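Local coordinates for protein serine protease (Nocardiopsis alba, PDB 2OUA) that probably cleaves peptide bonds inside protein chains as a secreted, acid-stable serine endopeptidase of the chymotrypsin-like (S1) family, this chain being its protease domain, at residues A[1-6]-A[71-76]; A[98-103]-A[147-152]; A[132-137]-A[170-175]. All blocks are in the same frame, centred on the assembly; numbering follows the deposited sequence.

Contact 1: residues A[1-6]-A[71-76]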
ATOM      1  N   ALA A   1       0.341  -0.835  18.568  1.00 12.12           N
ATOM      2  CA  ALA A   1       1.331  -0.684  17.459  1.00 14.20           C
ATOM      3  C   ALA A   1       0.926   0.488  16.577  1.00 12.95           C
ATOM      4  O   ALA A   1      -0.238   0.610  16.198  1.00 14.89           O
ATOM      5  CB  ALA A   1       1.387  -1.969  16.628  1.00 13.82           C
ATOM      6  N   ASP A   2       1.879   1.358  16.258  1.00 13.36           N
ATOM      7  CA  ASP A   2       1.572   2.504  15.412  1.00 13.47           C
ATOM      8  C   ASP A   2       1.453   2.066  13.959  1.00 12.12           C
ATOM      9  O   ASP A   2       2.383   1.486  13.401  1.00 10.93           O
ATOM     10  CB  ASP A   2       2.654   3.582  15.528  1.00 15.22           C
ATOM     11  CG  ASP A   2       2.639   4.286  16.874  1.00 18.73           C
ATOM     12  OD1 ASP A   2       1.608   4.217  17.577  1.00 18.08           O
ATOM     13  OD2 ASP A   2       3.658   4.927  17.220  1.00 20.54           O
ATOM     14  N   ILE A   3       0.304   2.341  13.353  1.00 11.30           N
ATOM     15  CA  ILE A   3       0.076   1.979  11.961  1.00  9.50           C
ATOM     16  C   ILE A   3       0.687   3.074  11.092  1.00  9.79           C
ATOM     17  O   ILE A   3       0.128   4.165  10.948  1.00  9.90           O
ATOM     18  CB  ILE A   3      -1.429   1.837  11.670  1.00 10.16           C
ATOM     19  CG1 ILE A   3      -2.040   0.828  12.651  1.00 10.52           C
ATOM     20  CG2 ILE A   3      -1.649   1.362  10.236  1.00  9.78           C
ATOM     21  CD1 ILE A   3      -1.350  -0.533  12.659  1.00 12.28           C
ATOM     22  N   ILE A   4       1.850   2.759  10.532  1.00  9.24           N
ATOM     23  CA  ILE A   4       2.611   3.679   9.697  1.00  8.59           C
ATOM     24  C   ILE A   4       2.831   3.057   8.325  1.00  8.88           C
ATOM     25  O   ILE A   4       3.160   1.876   8.223  1.00  7.74           O
ATOM     26  CB  ILE A   4       3.985   3.962  10.350  1.00  9.28           C
ATOM     27  CG1 ILE A   4       3.775   4.708  11.673  1.00 10.03           C
ATOM     28  CG2 ILE A   4       4.882   4.752   9.400  1.00  8.34           C
ATOM     29  CD1 ILE A   4       5.053   4.896  12.474  1.00 12.51           C
ATOM     30  N   GLY A   5       2.655   3.855   7.277  1.00  9.03           N
ATOM     31  CA  GLY A   5       2.841   3.347   5.927  1.00  8.88           C
ATOM     32  C   GLY A   5       4.218   2.758   5.685  1.00  8.67           C
ATOM     33  O   GLY A   5       5.224   3.304   6.132  1.00  9.48           O
ATOM     34  N   GLY A   6       4.258   1.629   4.983  1.00  9.38           N
ATOM     35  CA  GLY A   6       5.517   0.985   4.664  1.00  7.63           C
ATOM     36  C   GLY A   6       6.034  -0.032   5.667  1.00  8.60           C
ATOM     37  O   GLY A   6       6.945  -0.798   5.349  1.00  7.74           O
ATOM     38  N   PHE A  71      -4.162  -1.179  17.648  1.00 13.79           N
ATOM     39  CA  PHE A  71      -3.903  -0.471  16.402  1.00 13.17           C
ATOM     40  C   PHE A  71      -3.989   1.022  16.701  1.00 14.06           C
ATOM     41  O   PHE A  71      -5.053   1.523  17.058  1.00 14.32           O
ATOM     42  CB  PHE A  71      -4.945  -0.835  15.339  1.00 13.36           C
ATOM     43  CG  PHE A  71      -4.487  -1.882  14.356  1.00 12.68           C
ATOM     44  CD1 PHE A  71      -3.792  -3.008  14.786  1.00 12.19           C
ATOM     45  CD2 PHE A  71      -4.787  -1.756  13.004  1.00 12.60           C
ATOM     46  CE1 PHE A  71      -3.406  -3.997  13.879  1.00 13.60           C
ATOM     47  CE2 PHE A  71      -4.405  -2.740  12.089  1.00 12.97           C
ATOM     48  CZ  PHE A  71      -3.716  -3.860  12.527  1.00 11.69           C
ATOM     49  N   THR A  72      -2.866   1.722  16.581  1.00 13.25           N
ATOM     50  CA  THR A  72      -2.842   3.165  16.806  1.00 13.10           C
ATOM     51  C   THR A  72      -2.530   3.803  15.459  1.00 11.46           C
ATOM     52  O   THR A  72      -1.438   3.631  14.932  1.00 11.60           O
ATOM     53  CB  THR A  72      -1.757   3.564  17.818  1.00 12.99           C
ATOM     54  OG1 THR A  72      -2.064   2.996  19.097  1.00 14.07           O
ATOM     55  CG2 THR A  72      -1.687   5.078  17.949  1.00 15.77           C
ATOM     56  N   LEU A  73      -3.490   4.537  14.906  1.00 11.55           N
ATOM     57  CA  LEU A  73      -3.296   5.150  13.598  1.00 11.22           C
ATOM     58  C   LEU A  73      -2.421   6.394  13.609  1.00 11.79           C
ATOM     59  O   LEU A  73      -2.343   7.112  14.608  1.00 10.83           O
ATOM     60  CB  LEU A  73      -4.649   5.498  12.968  1.00 11.69           C
ATOM     61  CG  LEU A  73      -5.678   4.367  12.852  1.00 12.76           C
ATOM     62  CD1 LEU A  73      -6.872   4.862  12.057  1.00 13.70           C
ATOM     63  CD2 LEU A  73      -5.060   3.153  12.172  1.00 13.88           C
ATOM     64  N   THR A  74      -1.755   6.627  12.483  1.00  9.45           N
ATOM     65  CA  THR A  74      -0.899   7.793  12.300  1.00 10.56           C
ATOM     66  C   THR A  74      -1.126   8.253  10.870  1.00 10.59           C
ATOM     67  O   THR A  74      -1.744   7.536  10.078  1.00 10.02           O
ATOM     68  CB  THR A  74       0.608   7.464  12.442  1.00 11.46           C
ATOM     69  OG1 THR A  74       1.068   6.798  11.255  1.00 10.45           O
ATOM     70  CG2 THR A  74       0.858   6.574  13.654  1.00 12.27           C
ATOM     71  N   ASN A  75      -0.642   9.444  10.534  1.00  8.14           N
ATOM     72  CA  ASN A  75      -0.773   9.939   9.170  1.00  9.41           C
ATOM     73  C   ASN A  75       0.642   9.959   8.601  1.00  9.45           C
ATOM     74  O   ASN A  75       1.011  10.845   7.832  1.00 10.32           O
ATOM     75  CB  ASN A  75      -1.386  11.348   9.155  1.00  9.20           C
ATOM     76  CG  ASN A  75      -0.398  12.423   9.562  1.00 10.18           C
ATOM     77  OD1 ASN A  75       0.345  12.268  10.530  1.00 10.60           O
ATOM     78  ND2 ASN A  75      -0.399  13.534   8.829  1.00  8.91           N
ATOM     79  N   LEU A  76       1.425   8.957   8.985  1.00  9.48           N
ATOM     80  CA  LEU A  76       2.812   8.854   8.555  1.00  9.44           C
ATOM     81  C   LEU A  76       3.134   7.686   7.626  1.00 10.07           C
ATOM     82  O   LEU A  76       2.433   6.675   7.596  1.00 11.30           O
ATOM     83  CB  LEU A  76       3.723   8.749   9.781  1.00  9.71           C
ATOM     84  CG  LEU A  76       3.589   9.817  10.866  1.00 10.90           C
ATOM     85  CD1 LEU A  76       4.504   9.465  12.038  1.00 10.68           C
ATOM     86  CD2 LEU A  76       3.945  11.179  10.295  1.00 10.91           C
TER
HETATM   87  O   HOH W   1       0.969   1.721  19.553  1.00 22.70           O
HETATM   88  O   HOH W   2      -2.284   0.520  20.028  1.00 30.63           O

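Contact 2: residues A[98-103]-A[147-152]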
ATOM      1  N   SER A  98       4.408  13.140 -12.580  1.00  8.85           N
ATOM      2  CA  SER A  98       4.733  13.561 -11.223  1.00  9.10           C
ATOM      3  C   SER A  98       5.704  12.595 -10.551  1.00  9.59           C
ATOM      4  O   SER A  98       5.748  11.411 -10.881  1.00  8.19           O
ATOM      5  CB  SER A  98       3.459  13.644 -10.380  1.00 10.69           C
ATOM      6  OG  SER A  98       3.764  13.802  -9.002  1.00 12.79           O
ATOM      7  N   GLN A  99       6.496  13.102  -9.613  1.00  8.54           N
ATOM      8  CA  GLN A  99       7.405  12.228  -8.896  1.00 10.33           C
ATOM      9  C   GLN A  99       6.525  11.472  -7.897  1.00  9.35           C
ATOM     10  O   GLN A  99       5.462  11.960  -7.505  1.00  7.20           O
ATOM     11  CB  GLN A  99       8.471  13.033  -8.142  1.00 13.30           C
ATOM     12  CG  GLN A  99       9.325  13.928  -9.032  1.00 18.37           C
ATOM     13  CD  GLN A  99      10.510  14.530  -8.296  1.00 24.11           C
ATOM     14  OE1 GLN A  99      10.353  15.164  -7.253  1.00 27.23           O
ATOM     15  NE2 GLN A  99      11.705  14.335  -8.841  1.00 28.56           N
ATOM     16  N   VAL A 100       6.954  10.281  -7.507  1.00  7.47           N
ATOM     17  CA  VAL A 100       6.206   9.489  -6.544  1.00  7.52           C
ATOM     18  C   VAL A 100       7.222   8.608  -5.828  1.00  8.25           C
ATOM     19  O   VAL A 100       8.250   8.251  -6.405  1.00  8.71           O
ATOM     20  CB  VAL A 100       5.127   8.608  -7.243  1.00  7.77           C
ATOM     21  CG1 VAL A 100       5.786   7.490  -8.043  1.00  5.25           C
ATOM     22  CG2 VAL A 100       4.163   8.036  -6.204  1.00  5.16           C
ATOM     23  N   CYS A 101       6.961   8.290  -4.567  1.00  7.65           N
ATOM     24  CA  CYS A 101       7.882   7.445  -3.816  1.00  7.70           C
ATOM     25  C   CYS A 101       7.134   6.276  -3.207  1.00  7.56           C
ATOM     26  O   CYS A 101       5.946   6.378  -2.892  1.00  8.51           O
ATOM     27  CB  CYS A 101       8.563   8.230  -2.692  1.00 10.02           C
ATOM     28  SG  CYS A 101       9.561   9.669  -3.200  1.00 12.70           S
ATOM     29  N   ARG A 102       7.849   5.169  -3.034  1.00  7.28           N
ATOM     30  CA  ARG A 102       7.278   3.955  -2.472  1.00  7.29           C
ATOM     31  C   ARG A 102       7.974   3.583  -1.170  1.00  8.07           C
ATOM     32  O   ARG A 102       9.191   3.739  -1.035  1.00  7.22           O
ATOM     33  CB  ARG A 102       7.425   2.800  -3.472  1.00  7.74           C
ATOM     34  CG  ARG A 102       6.927   1.459  -2.952  1.00  7.71           C
ATOM     35  CD  ARG A 102       7.397   0.311  -3.831  1.00  9.51           C
ATOM     36  NE  ARG A 102       8.856   0.257  -3.936  1.00  9.97           N
ATOM     37  CZ  ARG A 102       9.681   0.027  -2.916  1.00 11.50           C
ATOM     38  NH1 ARG A 102       9.204  -0.180  -1.694  1.00  9.95           N
ATOM     39  NH2 ARG A 102      10.993   0.011  -3.121  1.00  9.55           N
ATOM     40  N   SER A 103       7.196   3.099  -0.207  1.00  6.96           N
ATOM     41  CA  SER A 103       7.749   2.676   1.071  1.00  7.45           C
ATOM     42  C   SER A 103       7.419   1.197   1.242  1.00  7.85           C
ATOM     43  O   SER A 103       6.254   0.813   1.191  1.00  8.23           O
ATOM     44  CB  SER A 103       7.138   3.483   2.220  1.00  7.43           C
ATOM     45  OG  SER A 103       7.682   3.064   3.464  1.00  8.68           O
ATOM     46  N   PHE A 147       2.560   4.292  -1.800  1.00  6.95           N
ATOM     47  CA  PHE A 147       3.047   5.061  -2.947  1.00  7.81           C
ATOM     48  C   PHE A 147       2.458   6.420  -2.603  1.00  7.44           C
ATOM     49  O   PHE A 147       1.234   6.571  -2.454  1.00  6.60           O
ATOM     50  CB  PHE A 147       2.508   4.607  -4.310  1.00  7.03           C
ATOM     51  CG  PHE A 147       3.430   3.675  -5.037  1.00  5.85           C
ATOM     52  CD1 PHE A 147       3.320   2.309  -4.829  1.00  6.21           C
ATOM     53  CD2 PHE A 147       4.431   4.148  -5.882  1.00  7.18           C
ATOM     54  CE1 PHE A 147       4.183   1.427  -5.446  1.00  7.78           C
ATOM     55  CE2 PHE A 147       5.318   3.254  -6.514  1.00  7.30           C
ATOM     56  CZ  PHE A 147       5.183   1.891  -6.285  1.00  8.50           C
ATOM     57  N   ILE A 148       3.335   7.399  -2.451  1.00  8.14           N
ATOM     58  CA  ILE A 148       2.907   8.730  -2.063  1.00  8.53           C
ATOM     59  C   ILE A 148       3.656   9.816  -2.833  1.00  8.35           C
ATOM     60  O   ILE A 148       4.837   9.667  -3.140  1.00  8.56           O
ATOM     61  CB  ILE A 148       3.130   8.911  -0.534  1.00  7.94           C
ATOM     62  CG1 ILE A 148       2.637  10.279  -0.072  1.00  7.82           C
ATOM     63  CG2 ILE A 148       4.608   8.718  -0.204  1.00 10.06           C
ATOM     64  CD1 ILE A 148       2.746  10.484   1.427  1.00  7.64           C
ATOM     65  N   SER A 149       2.955  10.895  -3.171  1.00  8.64           N
ATOM     66  CA  SER A 149       3.563  12.022  -3.876  1.00  9.62           C
ATOM     67  C   SER A 149       3.439  13.229  -2.956  1.00 10.34           C
ATOM     68  O   SER A 149       2.341  13.734  -2.734  1.00  9.98           O
ATOM     69  CB  SER A 149       2.840  12.300  -5.197  1.00 10.99           C
ATOM     70  OG  SER A 149       2.936  11.190  -6.070  1.00 11.58           O
ATOM     71  N   GLY A 150       4.565  13.689  -2.422  1.00 10.89           N
ATOM     72  CA  GLY A 150       4.527  14.823  -1.511  1.00 12.21           C
ATOM     73  C   GLY A 150       3.792  14.386  -0.259  1.00 12.19           C
ATOM     74  O   GLY A 150       4.261  13.502   0.457  1.00 13.32           O
ATOM     75  N   THR A 151       2.635  14.988   0.001  1.00 11.86           N
ATOM     76  CA  THR A 151       1.836  14.630   1.170  1.00 11.67           C
ATOM     77  C   THR A 151       0.516  13.993   0.734  1.00 10.70           C
ATOM     78  O   THR A 151      -0.394  13.821   1.545  1.00 10.90           O
ATOM     79  CB  THR A 151       1.517  15.866   2.044  1.00 12.31           C
ATOM     80  OG1 THR A 151       0.790  16.829   1.270  1.00 13.19           O
ATOM     81  CG2 THR A 151       2.803  16.502   2.560  1.00 14.43           C
ATOM     82  N   GLN A 152       0.419  13.640  -0.545  1.00  9.49           N
ATOM     83  CA  GLN A 152      -0.807  13.038  -1.074  1.00  9.09           C
ATOM     84  C   GLN A 152      -0.676  11.541  -1.350  1.00  8.08           C
ATOM     85  O   GLN A 152       0.129  11.123  -2.180  1.00  7.36           O
ATOM     86  CB  GLN A 152      -1.231  13.752  -2.366  1.00  8.81           C
ATOM     87  CG  GLN A 152      -1.477  15.246  -2.206  1.00  9.30           C
ATOM     88  CD  GLN A 152      -2.507  15.559  -1.135  1.00 11.68           C
ATOM     89  OE1 GLN A 152      -3.638  15.073  -1.185  1.00  8.45           O
ATOM     90  NE2 GLN A 152      -2.119  16.378  -0.161  1.00 13.02           N
TER

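Contact 3: residues A[132-137]-A[170-175]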
ATOM      1  N   THR A 132      -1.531   1.552 -11.901  1.00  7.69           N
ATOM      2  CA  THR A 132      -0.728   2.678 -12.328  1.00  7.96           C
ATOM      3  C   THR A 132       0.735   2.254 -12.356  1.00  9.65           C
ATOM      4  O   THR A 132       1.259   1.726 -11.375  1.00  9.11           O
ATOM      5  CB  THR A 132      -0.921   3.865 -11.372  1.00  7.92           C
ATOM      6  OG1 THR A 132      -2.295   4.277 -11.413  1.00  7.14           O
ATOM      7  CG2 THR A 132      -0.018   5.029 -11.768  1.00  6.80           C
ATOM      8  N   ARG A 133       1.383   2.481 -13.492  1.00  8.62           N
ATOM      9  CA  ARG A 133       2.782   2.112 -13.672  1.00  8.87           C
ATOM     10  C   ARG A 133       3.733   3.226 -13.256  1.00  8.24           C
ATOM     11  O   ARG A 133       3.474   4.400 -13.519  1.00  7.74           O
ATOM     12  CB  ARG A 133       3.034   1.745 -15.135  1.00 12.47           C
ATOM     13  CG  ARG A 133       4.464   1.351 -15.450  1.00 14.98           C
ATOM     14  CD  ARG A 133       4.566   0.798 -16.865  1.00 21.87           C
ATOM     15  NE  ARG A 133       4.260   1.800 -17.881  1.00 26.22           N
ATOM     16  CZ  ARG A 133       5.173   2.551 -18.487  1.00 30.28           C
ATOM     17  NH1 ARG A 133       6.456   2.412 -18.179  1.00 33.83           N
ATOM     18  NH2 ARG A 133       4.806   3.444 -19.399  1.00 30.30           N
ATOM     19  N   THR A 134       4.830   2.848 -12.605  1.00  8.06           N
ATOM     20  CA  THR A 134       5.837   3.814 -12.171  1.00  9.05           C
ATOM     21  C   THR A 134       7.226   3.246 -12.453  1.00  8.17           C
ATOM     22  O   THR A 134       7.379   2.046 -12.699  1.00  9.08           O
ATOM     23  CB  THR A 134       5.752   4.118 -10.661  1.00  8.37           C
ATOM     24  OG1 THR A 134       6.305   3.022  -9.925  1.00  8.74           O
ATOM     25  CG2 THR A 134       4.305   4.335 -10.234  1.00  9.27           C
ATOM     26  N   SER A 135       8.235   4.107 -12.397  1.00  7.71           N
ATOM     27  CA  SER A 135       9.610   3.696 -12.660  1.00  9.30           C
ATOM     28  C   SER A 135      10.333   3.298 -11.379  1.00 10.88           C
ATOM     29  O   SER A 135      11.558   3.184 -11.357  1.00 11.80           O
ATOM     30  CB  SER A 135      10.369   4.838 -13.331  1.00  9.53           C
ATOM     31  OG  SER A 135      10.387   5.976 -12.486  1.00 10.41           O
ATOM     32  N   VAL A 136       9.575   3.100 -10.307  1.00 12.35           N
ATOM     33  CA  VAL A 136      10.164   2.716  -9.029  1.00 13.08           C
ATOM     34  C   VAL A 136      10.362   1.204  -8.968  1.00 13.26           C
ATOM     35  O   VAL A 136       9.576   0.451  -9.533  1.00 12.89           O
ATOM     36  CB  VAL A 136       9.261   3.146  -7.851  1.00 14.73           C
ATOM     37  CG1 VAL A 136       9.967   2.877  -6.523  1.00 15.01           C
ATOM     38  CG2 VAL A 136       8.908   4.624  -7.984  1.00 12.01           C
ATOM     39  N   CYS A 137      11.418   0.769  -8.285  1.00 13.36           N
ATOM     40  CA  CYS A 137      11.721  -0.655  -8.133  1.00 15.39           C
ATOM     41  C   CYS A 137      11.035  -1.174  -6.872  1.00 14.61           C
ATOM     42  O   CYS A 137      10.660  -0.389  -5.999  1.00 14.49           O
ATOM     43  CB  CYS A 137      13.230  -0.856  -7.973  1.00 17.06           C
ATOM     44  SG  CYS A 137      13.830  -0.038  -6.460  1.00 19.88           S
ATOM     45  N   THR A 170       7.329  -0.776 -11.215  1.00  9.95           N
ATOM     46  CA  THR A 170       6.374  -1.197 -10.198  1.00  9.87           C
ATOM     47  C   THR A 170       5.007  -0.581 -10.428  1.00 10.05           C
ATOM     48  O   THR A 170       4.895   0.603 -10.748  1.00 10.45           O
ATOM     49  CB  THR A 170       6.872  -0.816  -8.790  1.00 10.21           C
ATOM     50  OG1 THR A 170       8.117  -1.481  -8.532  1.00 10.21           O
ATOM     51  CG2 THR A 170       5.859  -1.236  -7.731  1.00 10.34           C
ATOM     52  N   PHE A 171       3.970  -1.399 -10.275  1.00  9.15           N
ATOM     53  CA  PHE A 171       2.600  -0.948 -10.460  1.00  9.00           C
ATOM     54  C   PHE A 171       1.919  -0.855  -9.103  1.00  8.73           C
ATOM     55  O   PHE A 171       2.234  -1.614  -8.189  1.00  8.97           O
ATOM     56  CB  PHE A 171       1.812  -1.938 -11.328  1.00 10.09           C
ATOM     57  CG  PHE A 171       2.381  -2.138 -12.705  1.00 10.99           C
ATOM     58  CD1 PHE A 171       3.479  -2.969 -12.904  1.00 11.86           C
ATOM     59  CD2 PHE A 171       1.820  -1.489 -13.802  1.00 12.30           C
ATOM     60  CE1 PHE A 171       4.014  -3.157 -14.183  1.00 11.88           C
ATOM     61  CE2 PHE A 171       2.344  -1.667 -15.088  1.00 12.20           C
ATOM     62  CZ  PHE A 171       3.445  -2.503 -15.276  1.00 12.71           C
ATOM     63  N   TYR A 172       0.980   0.071  -8.971  1.00  7.58           N
ATOM     64  CA  TYR A 172       0.258   0.192  -7.718  1.00  7.17           C
ATOM     65  C   TYR A 172      -1.241   0.300  -7.925  1.00  6.68           C
ATOM     66  O   TYR A 172      -1.715   0.727  -8.984  1.00  6.90           O
ATOM     67  CB  TYR A 172       0.785   1.381  -6.896  1.00  6.38           C
ATOM     68  CG  TYR A 172       0.535   2.776  -7.444  1.00  6.64           C
ATOM     69  CD1 TYR A 172      -0.735   3.362  -7.385  1.00  8.02           C
ATOM     70  CD2 TYR A 172       1.590   3.543  -7.937  1.00  7.10           C
ATOM     71  CE1 TYR A 172      -0.939   4.688  -7.794  1.00  8.59           C
ATOM     72  CE2 TYR A 172       1.400   4.860  -8.345  1.00  7.77           C
ATOM     73  CZ  TYR A 172       0.138   5.429  -8.272  1.00  8.85           C
ATOM     74  OH  TYR A 172      -0.029   6.742  -8.651  1.00  9.85           O
ATOM     75  N   GLN A 173      -1.981  -0.142  -6.912  1.00  6.05           N
ATOM     76  CA  GLN A 173      -3.433  -0.088  -6.902  1.00  5.57           C
ATOM     77  C   GLN A 173      -3.785   1.297  -6.359  1.00  5.74           C
ATOM     78  O   GLN A 173      -3.340   1.669  -5.270  1.00  6.49           O
ATOM     79  CB  GLN A 173      -3.982  -1.178  -5.973  1.00  5.16           C
ATOM     80  CG  GLN A 173      -5.370  -0.913  -5.395  1.00  4.42           C
ATOM     81  CD  GLN A 173      -6.480  -1.085  -6.410  1.00  5.57           C
ATOM     82  OE1 GLN A 173      -6.597  -2.134  -7.044  1.00  5.89           O
ATOM     83  NE2 GLN A 173      -7.315  -0.057  -6.562  1.00  5.61           N
ATOM     84  N   GLU A 174      -4.561   2.062  -7.119  1.00  5.49           N
ATOM     85  CA  GLU A 174      -4.949   3.406  -6.699  1.00  7.08           C
ATOM     86  C   GLU A 174      -5.666   3.356  -5.358  1.00  6.94           C
ATOM     87  O   GLU A 174      -6.467   2.449  -5.106  1.00  6.90           O
ATOM     88  CB  GLU A 174      -5.861   4.049  -7.747  1.00  6.85           C
ATOM     89  CG  GLU A 174      -5.170   4.419  -9.060  1.00  8.71           C
ATOM     90  CD  GLU A 174      -4.306   5.667  -8.956  1.00 11.50           C
ATOM     91  OE1 GLU A 174      -4.476   6.443  -7.989  1.00 12.20           O
ATOM     92  OE2 GLU A 174      -3.466   5.885  -9.858  1.00 10.72           O
ATOM     93  N   VAL A 175      -5.395   4.338  -4.505  1.00  6.25           N
ATOM     94  CA  VAL A 175      -6.008   4.358  -3.184  1.00  6.62           C
ATOM     95  C   VAL A 175      -7.450   4.869  -3.161  1.00  8.63           C
ATOM     96  O   VAL A 175      -8.285   4.335  -2.433  1.00  8.99           O
ATOM     97  CB  VAL A 175      -5.159   5.196  -2.187  1.00  7.91           C
ATOM     98  CG1 VAL A 175      -5.263   6.683  -2.519  1.00  7.63           C
ATOM     99  CG2 VAL A 175      -5.622   4.924  -0.755  1.00  8.11           C
TER

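Contact 1: residues A[1-6]-A[71-76]
Ala-1 gives its carbonyl O to Thr-72 N at 2.9 Å, starting a short parallel pairing. At Asp-2, the carboxylate runs beside the Thr-72 side chain, both pointing the same way, and a water links Asp-2 OD1 to the terminal amino group Ala-1 N; polar residues suit this exposed edge. Ile-3 N then donates to Thr-72 O at 2.7 Å, nearly straight. Its branched side chain turns to the other face, where CD1 sits over the centre of the Phe-71 ring in a CH-pi contact, 3.7 Å from the centroid, while Ile-3 CG1 meets Leu-73 CD2 at 3.8 Å. Ile-3, buried here, and Leu-73 pack on strands 14-22 and 28-32, which places this weakly bonded parallel ribbon against the sheet of the N-terminal half of the chymotrypsin-like fold, away from the active site. Ile-3 O is taken by the hydroxyl of Thr-74, OG1 to O 2.8 Å, from above the carbonyl plane. With chi1 at 76°, that hydroxyl also accepts from Leu-76 N, forming an ST turn where the chain turns a corner. Ile-4 lays CG1 against Thr-74 OG1 and CG2 against the Leu-76 carbonyl O. Beyond it, Gly-5 N donates to Leu-76 O at 2.8 Å.

Contact 2: residues A[98-103]-A[147-152]
In the closed six-stranded barrel of the C-terminal half of this chymotrypsin-like fold, strands 99-104 and 146-149 are antiparallel neighbours that complete the ring. Cys-101 and Ile-148 form a hydrogen-bonded pair: Cys-101 N reaches Ile-148 O at 2.9 Å, and Ile-148 N returns to Cys-101 O at 2.8 Å. The next pair, Arg-102 with Phe-147, is non-hydrogen-bonded and meets through side chains. Arg-102 extends its methylenes across one face of the Phe-147 ring; CB makes a CH-pi contact 3.8 Å from the centroid, displaced toward the rim, and CD lies 3.7 Å from Phe-147 CZ. The long aliphatic stem suits this ring; the chain then bends at chi3, and the guanidinium, its plane 76° from the ring, goes on to Cys-137 O and Thr-107 OG1. At the ring's edge, in its plane, stands Val-100 CG2, 3.9 Å from Phe-147 CD2. Farther along, Gln-99 O is gripped by two hydroxyls: Ser-149 OG, on a lone pair at 3.0 Å, and Ser-98 OG at 2.9 Å. The short Ser-149 side chain carries the pairing past the ladder, while Ser-98 bonds from its own strand. Gly-150 follows, its positive phi fitting the type II' turn from Ser-149 to Gln-152. Strand 108-116 flanks 99-104, its Cys-111 joined to Cys-101 by a disulfide, and strand 152-160 follows the turn.

Contact 3: residues A[132-137]-A[170-175]
Thr-170 O is gripped twice by Thr-134, whose backbone N and hydroxyl OG1 each lie 2.9 Å from it and arrive from opposite faces of the carbonyl plane. The hydroxyl reaches it because chi1 of 76° sets OG1 between the backbone N and the carbonyl carbon; the same oxygen accepts from Val-136 N, an ST turn that leads the chain out of the strand. A threonine thus serves as both donor and acceptor. The return bond, Thr-170 N to Thr-134 O, is longer at 3.2 Å. Past the turn, Thr-170 OG1 donates to Val-136 O at 2.6 Å, from above the carbonyl plane, and carries the pairing beyond the ladder.

At the other end, Thr-132 and Tyr-172 exchange two backbone bonds. Thr-132 CB rests over one face of the tyrosine ring, 3.7 Å from the centroid and toward the rim, while Thr-134 CG2 comes to the edge, 3.5 Å from Tyr-172 CE2. Thr-132 OG1 donates to Glu-174 OE2 at 2.5 Å, on the anti side of a carboxylate that is also paired with Arg-117, an ion pair likely to favour its charged form. On the opposite face of the sheet, Arg-133 lays its methylenes against Phe-171, Arg-133 CB lying 3.5 Å from Phe-171 CE2. The contact borders the inhibitor pocket near Thr-170, and Gln-173 OE1 accepts from the backbone N of Asp-61, predicted to belong to the charge relay. Within the C-terminal barrel, strand 131-134 lies between 108-116 and 167-174; Phe-147 of strand 146-149 packs on Thr-134, Thr-170 and the Tyr-172 ring.

Overall arrangement
From the N terminus, contact 1 closes a loop of 64 residues, mostly the N-terminal half with its antiparallel sheet, before the others begin. Contact 2 then closes one of 43 residues and contact 3 one of 32. These two cross in the chain, their segments alternating in the order 98-103, 132-137, 147-152, 170-175; both lie in the closed C-terminal barrel, with centres about 10 Å apart, and they meet directly through Arg-102 and Phe-147. Contact 1 touches contact 2 where Gly-6 meets Ser-103, joining the two halves, but it stays about 11 Å at nearest atoms from contact 3, across the chain's centre.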